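Local coordinates for extracellular ligand-binding receptor (Rhodopseudomonas palustris, PDB 4F06), which binds p-hydroxybenzoate and probably serves as the periplasmic solute-binding component of an ABC transporter for aromatic acids derived from lignin, at residues 4-9 against 72-77; 11-16 against 50-55; 23-28 against 286-291; 83-88 against 107-112; 91-96 against 113-118. All blocks are in the same frame, centred on the assembly; numbering follows the deposited sequence.

All five contacts lie within the periplasmic binding protein family region. Interactions 1, 2 and 5 involve strands of one sheet; interaction 3 touches interaction 2, and interaction 4 touches 1, 2 and 5. Interactions 1 and 2 share strand 5-12, which lies between strands 43-51 and 75-78; their centres are about 18 Å apart. Interaction 3 sets helix 19-36, next in the chain after that strand, against helix 283-301 from far along the sequence. Interactions 4 and 5, with centres about 10 Å apart, follow interaction 1 in the chain, and their segments alternate. Leu-76 packs on Val-88 and Leu-92, and Asn-84 bonds to Glu-52, tying strands 5-12, 43-51 and 75-78 to helices 82-88 and 92-95.

Interaction 1. Residues 4-9 against 72-77; sequences DTIKVG and KVQYLA
Lys-7 O receives two successive residues, Val-73 and Gln-74, while just before them a water accepts from Lys-7 N and donates to Lys-72 O. Val-73 brings its CA-H to Lys-7 O at 3.3 Å and lays CG1 beside Gly-9 N, 3.6 Å away. Gln-74 N then bonds to Lys-7 O at 3.0 Å. The Gln-74 side chain runs out extended and crosses Ile-6 at a slant, so that CD lies 3.9 Å from Ile-6 CG2; its amide nitrogen ends on Gly-304 O. A serine in its place would probably leave Gly-304 O without its amide donor and uncover the Ile-6 methyl. The two segments pair in parallel within the alpha/beta sheet of a periplasmic binding protein, with helix 57-69 packed on the Leu-76 face and helix 283-301 on the face of Val-8 and Tyr-75. Tyr-75 N is buried with no partner, but Tyr-75 O takes Gly-9 N at 2.9 Å in a fairly straight bond (166°). Ile-6 CG2 sits at the edge of the Tyr-75 ring. Leu-76 CD2 comes 3.7 Å from Gly-9 O; Gly-9, with no side chain, lets this methyl and Val-73 CG1 come close to its backbone. Ala-77 N closes on Gly-9 O at 2.8 Å, and its CB faces Val-8 CG1 at 4.5 Å.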
# COMPACT_ATOMS: atom_id res chain seq x y z
N ASP A 4 -11.91 24.38 -19.04
CA ASP A 4 -11.30 23.24 -19.76
C ASP A 4 -10.28 22.52 -18.90
O ASP A 4 -9.87 21.42 -19.27
CB ASP A 4 -10.58 23.68 -21.03
CG ASP A 4 -11.48 23.68 -22.24
OD1 ASP A 4 -11.89 22.59 -22.70
OD2 ASP A 4 -11.77 24.79 -22.75
N THR A 5 -9.78 23.15 -17.83
CA THR A 5 -8.89 22.40 -16.91
C THR A 5 -9.71 21.62 -15.89
O THR A 5 -10.61 22.15 -15.26
CB THR A 5 -7.85 23.30 -16.18
OG1 THR A 5 -7.01 23.91 -17.15
CG2 THR A 5 -6.96 22.47 -15.29
N ILE A 6 -9.40 20.34 -15.75
CA ILE A 6 -9.96 19.48 -14.69
C ILE A 6 -8.91 19.28 -13.63
O ILE A 6 -7.81 18.84 -13.97
CB ILE A 6 -10.44 18.12 -15.27
CG1 ILE A 6 -11.53 18.38 -16.32
CG2 ILE A 6 -10.92 17.19 -14.16
CD1 ILE A 6 -11.92 17.11 -17.08
N LYS A 7 -9.22 19.62 -12.37
CA LYS A 7 -8.25 19.43 -11.31
C LYS A 7 -8.55 18.18 -10.50
O LYS A 7 -9.70 17.82 -10.28
CB LYS A 7 -8.19 20.68 -10.41
CG LYS A 7 -7.65 21.90 -11.15
CD LYS A 7 -7.44 23.12 -10.25
CE LYS A 7 -6.88 24.28 -11.06
NZ LYS A 7 -6.65 25.46 -10.18
N VAL A 8 -7.45 17.53 -10.09
CA VAL A 8 -7.47 16.34 -9.27
C VAL A 8 -6.73 16.71 -8.01
O VAL A 8 -5.59 17.15 -8.09
CB VAL A 8 -6.77 15.14 -9.97
CG1 VAL A 8 -6.71 13.93 -9.05
CG2 VAL A 8 -7.47 14.81 -11.27
N GLY A 9 -7.36 16.50 -6.85
CA GLY A 9 -6.69 16.85 -5.57
C GLY A 9 -6.09 15.61 -4.96
O GLY A 9 -6.78 14.63 -4.70
N LYS A 72 -12.10 23.29 -6.80
CA LYS A 72 -13.19 22.74 -7.61
C LYS A 72 -12.76 21.43 -8.26
O LYS A 72 -13.11 21.14 -9.40
CB LYS A 72 -13.71 23.77 -8.66
CG LYS A 72 -14.20 25.07 -8.00
CD LYS A 72 -14.75 26.10 -8.98
CE LYS A 72 -15.53 27.17 -8.23
NZ LYS A 72 -14.71 27.75 -7.12
N VAL A 73 -12.04 20.61 -7.51
CA VAL A 73 -11.58 19.35 -8.08
C VAL A 73 -12.75 18.44 -8.44
O VAL A 73 -13.77 18.42 -7.74
CB VAL A 73 -10.61 18.58 -7.15
CG1 VAL A 73 -9.40 19.44 -6.80
CG2 VAL A 73 -11.26 18.04 -5.85
N GLN A 74 -12.58 17.71 -9.54
CA GLN A 74 -13.56 16.70 -9.91
C GLN A 74 -13.28 15.35 -9.26
O GLN A 74 -14.18 14.49 -9.19
CB GLN A 74 -13.67 16.53 -11.42
CG GLN A 74 -14.37 17.67 -12.12
CD GLN A 74 -14.74 17.27 -13.53
OE1 GLN A 74 -14.95 16.11 -13.81
NE2 GLN A 74 -14.87 18.23 -14.41
N TYR A 75 -12.02 15.12 -8.81
CA TYR A 75 -11.58 13.83 -8.26
C TYR A 75 -10.63 14.12 -7.12
O TYR A 75 -9.88 15.10 -7.18
CB TYR A 75 -10.82 13.00 -9.33
CG TYR A 75 -11.70 12.69 -10.52
CD1 TYR A 75 -12.58 11.59 -10.50
CD2 TYR A 75 -11.74 13.55 -11.60
CE1 TYR A 75 -13.48 11.39 -11.54
CE2 TYR A 75 -12.61 13.36 -12.65
CZ TYR A 75 -13.50 12.29 -12.61
OH TYR A 75 -14.44 12.06 -13.60
N LEU A 76 -10.67 13.24 -6.12
CA LEU A 76 -9.67 13.25 -5.04
C LEU A 76 -8.85 11.94 -5.16
O LEU A 76 -9.31 10.94 -5.75
CB LEU A 76 -10.35 13.29 -3.65
CG LEU A 76 -10.94 14.65 -3.30
CD1 LEU A 76 -11.95 14.52 -2.18
CD2 LEU A 76 -9.81 15.60 -2.89
N ALA A 77 -7.66 11.95 -4.59
CA ALA A 77 -6.80 10.77 -4.68
C ALA A 77 -5.78 10.80 -3.57
O ALA A 77 -5.49 11.87 -3.00
CB ALA A 77 -6.06 10.72 -6.02
O HOH W 1 -11.87 20.66 -11.81

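Interaction 2. Residues 11-16 against 50-55; sequences IGTMSG and RDEVSP. With SO4 (sulfate ion), chain H.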
# COMPACT_ATOMS: atom_id res chain seq x y z
N ILE A 11 -4.07 14.03 -1.85
CA ILE A 11 -3.66 14.24 -0.45
C ILE A 11 -2.66 13.13 -0.13
O ILE A 11 -2.92 11.94 -0.35
CB ILE A 11 -4.90 14.14 0.49
CG1 ILE A 11 -5.89 15.29 0.19
CG2 ILE A 11 -4.43 14.12 1.97
CD1 ILE A 11 -7.24 15.08 0.82
N GLY A 12 -1.49 13.51 0.38
CA GLY A 12 -0.47 12.49 0.72
C GLY A 12 0.50 13.04 1.69
O GLY A 12 0.44 14.24 2.02
N THR A 13 1.40 12.19 2.17
CA THR A 13 2.39 12.62 3.15
C THR A 13 3.54 13.27 2.38
O THR A 13 4.49 12.62 1.97
CB THR A 13 2.84 11.43 4.02
OG1 THR A 13 3.20 10.34 3.15
CG2 THR A 13 1.73 10.98 4.93
N MSE A 14 3.41 14.58 2.15
CA MSE A 14 4.35 15.31 1.28
C MSE A 14 5.56 15.83 2.02
O MSE A 14 6.55 16.22 1.40
CB MSE A 14 3.67 16.49 0.59
CG MSE A 14 2.37 16.15 -0.16
SE MSE A 14 2.41 14.64 -1.41
CE MSE A 14 3.55 15.36 -2.65
N SER A 15 5.48 15.92 3.35
CA SER A 15 6.57 16.39 4.21
C SER A 15 6.56 15.51 5.44
O SER A 15 5.63 14.73 5.64
CB SER A 15 6.39 17.84 4.62
OG SER A 15 5.32 17.97 5.56
N GLY A 16 7.59 15.66 6.29
CA GLY A 16 7.63 14.97 7.54
C GLY A 16 8.21 13.57 7.43
O GLY A 16 8.79 13.21 6.40
N ARG A 50 -1.75 18.20 -1.62
CA ARG A 50 -1.91 18.74 -0.28
C ARG A 50 -1.33 17.73 0.71
O ARG A 50 -1.30 16.51 0.46
CB ARG A 50 -3.41 18.96 0.02
CG ARG A 50 -4.09 20.02 -0.84
CD ARG A 50 -3.50 21.40 -0.58
NE ARG A 50 -4.14 22.46 -1.39
CZ ARG A 50 -3.63 22.97 -2.50
NH1 ARG A 50 -2.46 22.54 -2.97
NH2 ARG A 50 -4.30 23.94 -3.14
N ASP A 51 -0.89 18.23 1.87
CA ASP A 51 -0.05 17.44 2.77
C ASP A 51 -0.83 16.91 3.99
O ASP A 51 -1.20 17.63 4.91
CB ASP A 51 1.12 18.34 3.19
CG ASP A 51 2.19 17.62 3.95
OD1 ASP A 51 2.17 16.37 4.13
OD2 ASP A 51 3.11 18.36 4.37
N GLU A 52 -1.00 15.60 3.95
CA GLU A 52 -1.63 14.85 4.98
C GLU A 52 -0.84 14.79 6.30
O GLU A 52 -1.45 14.69 7.41
CB GLU A 52 -1.74 13.46 4.32
CG GLU A 52 -2.22 12.37 5.16
CD GLU A 52 -2.39 11.04 4.41
OE1 GLU A 52 -2.15 10.95 3.16
OE2 GLU A 52 -2.74 10.12 5.10
N VAL A 53 0.48 14.77 6.18
CA VAL A 53 1.46 14.75 7.32
C VAL A 53 1.47 13.47 8.21
O VAL A 53 2.51 12.80 8.32
CB VAL A 53 1.37 16.02 8.21
CG1 VAL A 53 2.50 16.00 9.26
CG2 VAL A 53 1.47 17.28 7.37
N SER A 54 0.35 13.17 8.85
CA SER A 54 0.32 12.15 9.89
C SER A 54 -1.14 11.68 10.01
O SER A 54 -2.02 12.27 9.39
CB SER A 54 0.80 12.74 11.24
OG SER A 54 -0.14 13.67 11.75
N PRO A 55 -1.39 10.67 10.85
CA PRO A 55 -2.79 10.27 11.14
C PRO A 55 -3.50 11.43 11.88
O PRO A 55 -3.22 11.70 13.06
CB PRO A 55 -2.62 9.02 12.02
CG PRO A 55 -1.25 8.48 11.66
CD PRO A 55 -0.42 9.73 11.47
S SO4 H . -1.54 24.76 -5.87
O1 SO4 H . -0.63 25.93 -5.80
O2 SO4 H . -2.85 25.13 -5.28
O3 SO4 H . -1.75 24.38 -7.30
O4 SO4 H . -0.95 23.59 -5.15
O HOH W 2 4.99 12.59 7.14
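Ile-11 and Gly-12 run parallel to Arg-50 and Asp-51, Gly-12 N giving to Arg-50 O (3.0 Å) and Glu-52 N to Gly-12 O (2.8 Å). Past this pairing Asp-51 takes over. With CG anti to the backbone N (chi1 -171°), its carboxylate reaches the loop after the strand, which begins with an inverse gamma turn centred on Thr-13. OD1 is met by Met-14 N at 2.9 Å from above the carboxylate plane, with weak bonds from Ser-15 N and Val-53 N besides; OD2 uses its syn lone pair for a short bond of 2.5 Å from Ser-15 OG. Both oxygens thus hold Met-14 and Ser-15, and a water between Ser-15 O and Val-53 O adds a further link. Ile-11 CG2 packs on Glu-52 CB at 3.6 Å, the two side chains crossing near a right angle. Glu-52 continues extended past Gly-12, OE1 lying 3.3 Å from Gly-12 CA. Arg-50, its chain bent at chi2, leads away from the first segment: its guanidinium edge grips a sulfate, probably from the crystallisation liquor, with NH2 2.8 Å from O2 and NH1 bonded to O4, while NE pairs with Glu-66. Such loops at the carboxyl ends of parallel strands border the ligand cleft in this fold; here Glu-52 accepts from Asn-84 ND2 and from the backbones of Tyr-80 and Phe-81, which line the p-hydroxybenzoate pocket, and is well placed as a second-shell residue.

Interaction 3. Residues 23-28 against 286-291; sequences KNYKMG and VAAYDG. With SO4 (sulfate ion), chain D.
Ala-288 points its single methyl at the backbone of Tyr-25, with CB 3.4 Å from Tyr-25 O, where the axes of segments 23-28 and 286-291 approach to 7.3 Å and cross at -44°. Two small residues make this closeness possible. Gly-28 brings its CA within 4.6 Å of Tyr-289 CA, an approach that its bare CA permits beside the Ala-288 methyl. The aromatic side chains flank this core. Tyr-25 has CG beside its backbone N (chi1 -72°) and its ring turned to chi2 -23°, which carries CD1 to 4.1 Å from Ala-288 CB. The methyl meets that ring obliquely; the ring also touches Met-102 and Asn-103, the latter a residue of the p-hydroxybenzoate pocket. Tyr-289 has CG anti to the backbone N and presents the edge of its ring to Gly-28 O, 3.5 Å from CD1. Beyond this it makes edge-to-face stacks with Phe-267 and with Trp-32, another pocket residue. Its hydroxyl OH gives a 2.6 Å hydrogen bond to O1 of a sulfate, probably from the crystallisation liquor, that His-36 also binds. No hydrogen bond joins the two segments themselves. Their union rests on shape, a methyl and a bare glycine fitted against backbone, with the aromatic rings filling in beside them.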
# COMPACT_ATOMS: atom_id res chain seq x y z
N LYS A 23 5.81 11.93 -1.82
CA LYS A 23 6.63 12.25 -2.99
C LYS A 23 6.43 11.17 -4.06
O LYS A 23 6.38 11.49 -5.25
CB LYS A 23 8.11 12.33 -2.62
CG LYS A 23 9.05 12.71 -3.75
CD LYS A 23 10.52 12.74 -3.27
CE LYS A 23 11.52 13.15 -4.34
NZ LYS A 23 12.86 13.25 -3.71
N ASN A 24 6.33 9.91 -3.65
CA ASN A 24 6.09 8.83 -4.61
C ASN A 24 4.75 8.92 -5.33
O ASN A 24 4.64 8.47 -6.45
CB ASN A 24 6.24 7.46 -3.96
CG ASN A 24 7.63 6.86 -4.13
OD1 ASN A 24 7.87 6.08 -5.06
ND2 ASN A 24 8.57 7.27 -3.30
N TYR A 25 3.71 9.50 -4.69
CA TYR A 25 2.46 9.73 -5.47
C TYR A 25 2.77 10.68 -6.64
O TYR A 25 2.36 10.42 -7.78
CB TYR A 25 1.38 10.41 -4.63
CG TYR A 25 0.73 9.57 -3.56
CD1 TYR A 25 0.70 8.18 -3.58
CD2 TYR A 25 0.08 10.25 -2.49
CE1 TYR A 25 0.02 7.48 -2.58
CE2 TYR A 25 -0.60 9.55 -1.52
CZ TYR A 25 -0.58 8.17 -1.54
OH TYR A 25 -1.27 7.44 -0.57
N LYS A 26 3.49 11.77 -6.38
CA LYS A 26 3.88 12.72 -7.42
C LYS A 26 4.77 12.05 -8.46
O LYS A 26 4.60 12.28 -9.67
CB LYS A 26 4.62 13.89 -6.78
CG LYS A 26 4.92 15.00 -7.78
CD LYS A 26 5.55 16.19 -7.08
CE LYS A 26 4.52 17.00 -6.30
NZ LYS A 26 5.05 18.27 -5.77
N MSE A 27 5.72 11.21 -8.01
CA MSE A 27 6.58 10.48 -8.97
C MSE A 27 5.76 9.59 -9.89
O MSE A 27 5.99 9.53 -11.10
CB MSE A 27 7.60 9.64 -8.21
CG MSE A 27 8.63 10.48 -7.50
SE MSE A 27 9.61 9.55 -6.13
CE MSE A 27 9.98 8.00 -6.92
N GLY A 28 4.82 8.85 -9.33
CA GLY A 28 4.00 7.90 -10.12
C GLY A 28 3.08 8.64 -11.08
O GLY A 28 2.94 8.24 -12.25
N VAL A 286 3.42 3.06 -7.78
CA VAL A 286 2.67 2.26 -8.73
C VAL A 286 1.17 2.45 -8.48
O VAL A 286 0.36 2.47 -9.42
CB VAL A 286 3.11 0.79 -8.74
CG1 VAL A 286 2.64 -0.03 -7.53
CG2 VAL A 286 2.60 0.12 -10.05
N ALA A 287 0.78 2.61 -7.21
CA ALA A 287 -0.65 2.86 -6.92
C ALA A 287 -1.06 4.19 -7.55
O ALA A 287 -2.20 4.32 -8.00
CB ALA A 287 -0.89 2.87 -5.43
N ALA A 288 -0.15 5.16 -7.54
CA ALA A 288 -0.46 6.47 -8.16
C ALA A 288 -0.50 6.40 -9.68
O ALA A 288 -1.37 7.04 -10.29
CB ALA A 288 0.54 7.53 -7.66
N TYR A 289 0.41 5.64 -10.27
CA TYR A 289 0.43 5.48 -11.73
C TYR A 289 -0.89 4.83 -12.18
O TYR A 289 -1.55 5.31 -13.12
CB TYR A 289 1.63 4.59 -12.07
CG TYR A 289 1.91 4.41 -13.56
CD1 TYR A 289 2.67 5.35 -14.28
CD2 TYR A 289 1.39 3.32 -14.25
CE1 TYR A 289 2.94 5.19 -15.63
CE2 TYR A 289 1.66 3.15 -15.61
CZ TYR A 289 2.41 4.09 -16.30
OH TYR A 289 2.65 3.97 -17.66
N ASP A 290 -1.29 3.72 -11.53
CA ASP A 290 -2.54 3.05 -11.85
C ASP A 290 -3.76 3.92 -11.47
O ASP A 290 -4.81 3.85 -12.14
CB ASP A 290 -2.60 1.67 -11.21
CG ASP A 290 -1.65 0.70 -11.91
OD1 ASP A 290 -1.62 0.68 -13.16
OD2 ASP A 290 -0.96 -0.04 -11.20
N GLY A 291 -3.67 4.71 -10.39
CA GLY A 291 -4.77 5.58 -10.03
C GLY A 291 -4.95 6.67 -11.09
O GLY A 291 -6.11 7.01 -11.43
S SO4 D . 0.86 1.73 -20.17
O1 SO4 D . 0.82 2.79 -19.17
O2 SO4 D . 0.62 2.34 -21.48
O3 SO4 D . 2.16 1.06 -20.13
O4 SO4 D . -0.27 0.78 -20.04

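Interaction 4. Residues 83-88 against 107-112; sequences PNAMAV and SSITEK
Met-86, a selenomethionine, reaches from helix 82-88 to Ile-109 on the 3-10 turn between strands 99-101 and 116-118, so the contact joins a helix following one parallel strand of the alpha/beta sheet to a loop linking two others. The Met-86 chain leaves beside its backbone N, bends at chi2 (-69°) and then straightens, which carries its tip out to the turn. Its end methyl CE lies 3.6 Å from Ile-109 CG1, the two side chains slanting across each other. On the way the selenium passes the aliphatic part of Lys-112, 3.8 Å from CG and 3.9 Å from CE, the lysine chain itself being bent at chi2. Ile-109, the second main contributor, is extended (chi2 172°) and sends CD1 to the methyl of Ala-85, one residue before Met-86, at 4.1 Å. It thus touches two successive helix residues with two different carbons. Its side chain also packs on Ala-104, a residue of the p-hydroxybenzoate pocket, and comes within about 5 Å of the ligand. No hydrogen bond crosses between the segments, which meet through these apolar groups. The shortest approach belongs to the selenomethionine methyl, whose CE stands 3.3 Å from the hydroxyl oxygen OG of Ser-108.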
# COMPACT_ATOMS: atom_id res chain seq x y z
N PRO A 83 -6.95 6.21 8.86
CA PRO A 83 -7.85 7.16 9.53
C PRO A 83 -8.11 8.40 8.72
O PRO A 83 -9.15 9.04 8.85
CB PRO A 83 -7.15 7.46 10.89
CG PRO A 83 -5.72 6.96 10.69
CD PRO A 83 -5.87 5.77 9.77
N ASN A 84 -7.16 8.80 7.90
CA ASN A 84 -7.36 9.96 7.03
C ASN A 84 -8.31 9.66 5.90
O ASN A 84 -9.23 10.45 5.62
CB ASN A 84 -6.00 10.47 6.54
CG ASN A 84 -5.14 10.98 7.69
OD1 ASN A 84 -5.66 11.41 8.76
ND2 ASN A 84 -3.82 11.02 7.47
N ALA A 85 -8.17 8.49 5.28
CA ALA A 85 -9.14 8.07 4.26
C ALA A 85 -10.55 7.93 4.86
O ALA A 85 -11.54 8.33 4.23
CB ALA A 85 -8.74 6.75 3.65
N MSE A 86 -10.64 7.41 6.08
CA MSE A 86 -11.96 7.30 6.71
C MSE A 86 -12.63 8.63 6.96
O MSE A 86 -13.86 8.71 6.90
CB MSE A 86 -11.83 6.54 8.04
CG MSE A 86 -11.39 5.08 7.95
SE MSE A 86 -12.72 3.98 7.15
CE MSE A 86 -11.93 2.25 7.68
N ALA A 87 -11.84 9.66 7.24
CA ALA A 87 -12.39 10.99 7.49
C ALA A 87 -12.95 11.62 6.21
O ALA A 87 -13.93 12.36 6.27
CB ALA A 87 -11.30 11.88 8.09
N VAL A 88 -12.34 11.32 5.08
CA VAL A 88 -12.74 11.93 3.80
C VAL A 88 -13.92 11.17 3.17
O VAL A 88 -14.79 11.78 2.56
CB VAL A 88 -11.53 11.99 2.84
CG1 VAL A 88 -11.96 12.50 1.48
CG2 VAL A 88 -10.46 12.89 3.44
N SER A 107 -9.59 -2.93 4.88
CA SER A 107 -10.58 -3.47 3.91
C SER A 107 -11.84 -2.62 3.85
O SER A 107 -12.34 -2.35 2.77
CB SER A 107 -10.96 -4.92 4.27
OG SER A 107 -9.92 -5.82 3.97
N SER A 108 -12.38 -2.22 5.00
CA SER A 108 -13.68 -1.57 5.02
C SER A 108 -13.70 -0.18 4.41
O SER A 108 -14.79 0.37 4.25
CB SER A 108 -14.23 -1.49 6.45
OG SER A 108 -13.36 -0.68 7.23
N ILE A 109 -12.55 0.41 4.06
CA ILE A 109 -12.58 1.77 3.50
C ILE A 109 -13.51 1.82 2.29
O ILE A 109 -14.25 2.78 2.11
CB ILE A 109 -11.17 2.23 3.15
CG1 ILE A 109 -10.33 2.44 4.43
CG2 ILE A 109 -11.22 3.52 2.31
CD1 ILE A 109 -8.86 2.72 4.17
N THR A 110 -13.46 0.82 1.39
CA THR A 110 -14.28 0.89 0.17
C THR A 110 -15.78 0.83 0.48
O THR A 110 -16.56 1.27 -0.35
CB THR A 110 -13.88 -0.22 -0.84
OG1 THR A 110 -13.95 -1.48 -0.15
CG2 THR A 110 -12.50 -0.02 -1.41
N GLU A 111 -16.14 0.30 1.64
CA GLU A 111 -17.55 0.21 2.02
C GLU A 111 -18.10 1.55 2.51
O GLU A 111 -19.30 1.66 2.73
CB GLU A 111 -17.77 -0.86 3.12
CG GLU A 111 -17.39 -2.26 2.65
CD GLU A 111 -17.53 -3.22 3.82
OE1 GLU A 111 -16.79 -3.06 4.86
OE2 GLU A 111 -18.36 -4.14 3.72
N LYS A 112 -17.24 2.56 2.68
CA LYS A 112 -17.70 3.81 3.30
C LYS A 112 -18.22 4.84 2.27
O LYS A 112 -18.72 5.90 2.67
CB LYS A 112 -16.54 4.47 4.08
CG LYS A 112 -15.94 3.56 5.14
CD LYS A 112 -16.95 3.10 6.16
CE LYS A 112 -16.24 2.24 7.20
NZ LYS A 112 -17.16 1.78 8.27

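Interaction 5. Residues 91-96 against 113-118; sequences LLQEAK and SPYIVR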
# COMPACT_ATOMS: atom_id res chain seq x y z
N LEU A 91 -17.69 12.36 2.82
CA LEU A 91 -17.90 13.66 2.12
C LEU A 91 -18.27 13.42 0.67
O LEU A 91 -18.84 14.29 0.01
CB LEU A 91 -16.57 14.57 2.14
CG LEU A 91 -15.92 14.84 3.47
CD1 LEU A 91 -14.67 15.61 3.18
CD2 LEU A 91 -16.88 15.67 4.30
N LEU A 92 -17.80 12.31 0.13
CA LEU A 92 -17.63 12.19 -1.32
C LEU A 92 -18.94 12.17 -2.09
O LEU A 92 -19.05 12.80 -3.15
CB LEU A 92 -16.85 10.91 -1.68
CG LEU A 92 -15.46 10.79 -1.02
CD1 LEU A 92 -14.93 9.39 -1.27
CD2 LEU A 92 -14.53 11.90 -1.54
N GLN A 93 -19.94 11.45 -1.56
CA GLN A 93 -21.13 11.27 -2.35
C GLN A 93 -21.91 12.59 -2.45
O GLN A 93 -22.32 13.02 -3.56
CB GLN A 93 -21.98 10.16 -1.79
CG GLN A 93 -23.23 9.87 -2.61
CD GLN A 93 -24.01 8.70 -2.06
OE1 GLN A 93 -23.82 8.26 -0.93
NE2 GLN A 93 -24.92 8.17 -2.90
N GLU A 94 -22.07 13.31 -1.33
CA GLU A 94 -22.74 14.61 -1.37
C GLU A 94 -21.97 15.60 -2.25
O GLU A 94 -22.59 16.43 -2.94
CB GLU A 94 -22.97 15.15 0.06
CG GLU A 94 -23.71 16.47 0.12
CD GLU A 94 -25.15 16.37 -0.34
OE1 GLU A 94 -25.70 15.24 -0.49
OE2 GLU A 94 -25.77 17.45 -0.52
N ALA A 95 -20.63 15.53 -2.20
CA ALA A 95 -19.83 16.44 -3.05
C ALA A 95 -19.78 16.03 -4.51
O ALA A 95 -19.38 16.81 -5.36
CB ALA A 95 -18.39 16.52 -2.51
N LYS A 96 -20.21 14.80 -4.79
CA LYS A 96 -20.16 14.20 -6.14
C LYS A 96 -18.74 14.13 -6.69
O LYS A 96 -18.50 14.39 -7.87
CB LYS A 96 -21.13 14.87 -7.12
CG LYS A 96 -22.59 14.79 -6.67
CD LYS A 96 -23.53 15.39 -7.71
CE LYS A 96 -24.98 15.27 -7.27
NZ LYS A 96 -25.45 13.86 -7.36
N SER A 113 -18.13 4.53 0.98
CA SER A 113 -18.71 5.41 -0.02
C SER A 113 -18.86 4.62 -1.29
O SER A 113 -17.95 3.87 -1.62
CB SER A 113 -17.77 6.58 -0.34
OG SER A 113 -18.30 7.40 -1.37
N PRO A 114 -19.90 4.87 -2.10
CA PRO A 114 -19.98 4.23 -3.42
C PRO A 114 -18.94 4.77 -4.40
O PRO A 114 -18.70 4.16 -5.43
CB PRO A 114 -21.39 4.60 -3.92
CG PRO A 114 -21.70 5.89 -3.20
CD PRO A 114 -21.09 5.68 -1.81
N TYR A 115 -18.30 5.89 -4.06
CA TYR A 115 -17.44 6.59 -5.02
C TYR A 115 -15.95 6.44 -4.71
O TYR A 115 -15.15 7.22 -5.17
CB TYR A 115 -17.81 8.08 -5.11
CG TYR A 115 -19.21 8.39 -5.59
CD1 TYR A 115 -19.96 7.51 -6.38
CD2 TYR A 115 -19.77 9.62 -5.27
CE1 TYR A 115 -21.25 7.84 -6.81
CE2 TYR A 115 -21.01 9.98 -5.75
CZ TYR A 115 -21.76 9.08 -6.48
OH TYR A 115 -23.00 9.47 -6.96
N ILE A 116 -15.59 5.40 -3.96
CA ILE A 116 -14.19 5.10 -3.72
C ILE A 116 -13.76 3.93 -4.63
O ILE A 116 -14.48 2.93 -4.78
CB ILE A 116 -13.98 4.67 -2.25
CG1 ILE A 116 -14.14 5.87 -1.36
CG2 ILE A 116 -12.58 4.05 -2.07
CD1 ILE A 116 -14.22 5.53 0.11
N VAL A 117 -12.58 4.07 -5.24
CA VAL A 117 -11.90 2.93 -5.87
C VAL A 117 -10.48 2.90 -5.38
O VAL A 117 -9.92 3.96 -5.14
CB VAL A 117 -12.02 3.00 -7.42
CG1 VAL A 117 -11.38 4.28 -7.96
CG2 VAL A 117 -11.47 1.75 -8.11
N ARG A 118 -9.92 1.71 -5.17
CA ARG A 118 -8.60 1.61 -4.53
C ARG A 118 -7.62 0.90 -5.45
O ARG A 118 -7.90 -0.21 -5.91
CB ARG A 118 -8.72 0.88 -3.17
CG ARG A 118 -7.36 0.64 -2.51
CD ARG A 118 -7.48 0.42 -1.01
NE ARG A 118 -8.53 -0.53 -0.67
CZ ARG A 118 -9.03 -0.65 0.58
NH1 ARG A 118 -8.48 0.10 1.57
NH2 ARG A 118 -10.03 -1.49 0.83
O HOH W 3 -19.46 9.29 0.28
O HOH W 4 -25.45 9.97 -5.28
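Leu-92 O lies at the edge of the Tyr-115 ring, near its plane and 3.9 Å from CD2, while Pro-114 CG rests over one face, offset toward the rim. Gln-93 crosses the same ring near a right angle, its CG 3.8 Å from CE2, and its amide plane is turned 71° from the ring. The glutamine chain starts trans to its own N (chi1 -177°) and stays extended, laying CD against Pro-114 CG at 3.8 Å; a water links its NE2 to Tyr-115 OH, which also bonds to Asp-309. Further along, Leu-92 CD1 packs on Ile-116 CG1 at 3.6 Å. Ser-113 opens the type I turn to Ile-116, and its OG accepts Tyr-115 N at 3.1 Å in a nearly straight bond (166°), an ST turn. A second water joins that OG to Gln-93 N. Losing this hydroxyl to an alanine is likely to leave Tyr-115 N without its acceptor and break the water link to Gln-93 N. Helix 92-95, which ends in a Schellman motif at Lys-96, is therefore held to the approach of strand 116-118 by apolar packing and by two water bridges, with no direct hydrogen bond between the two segments.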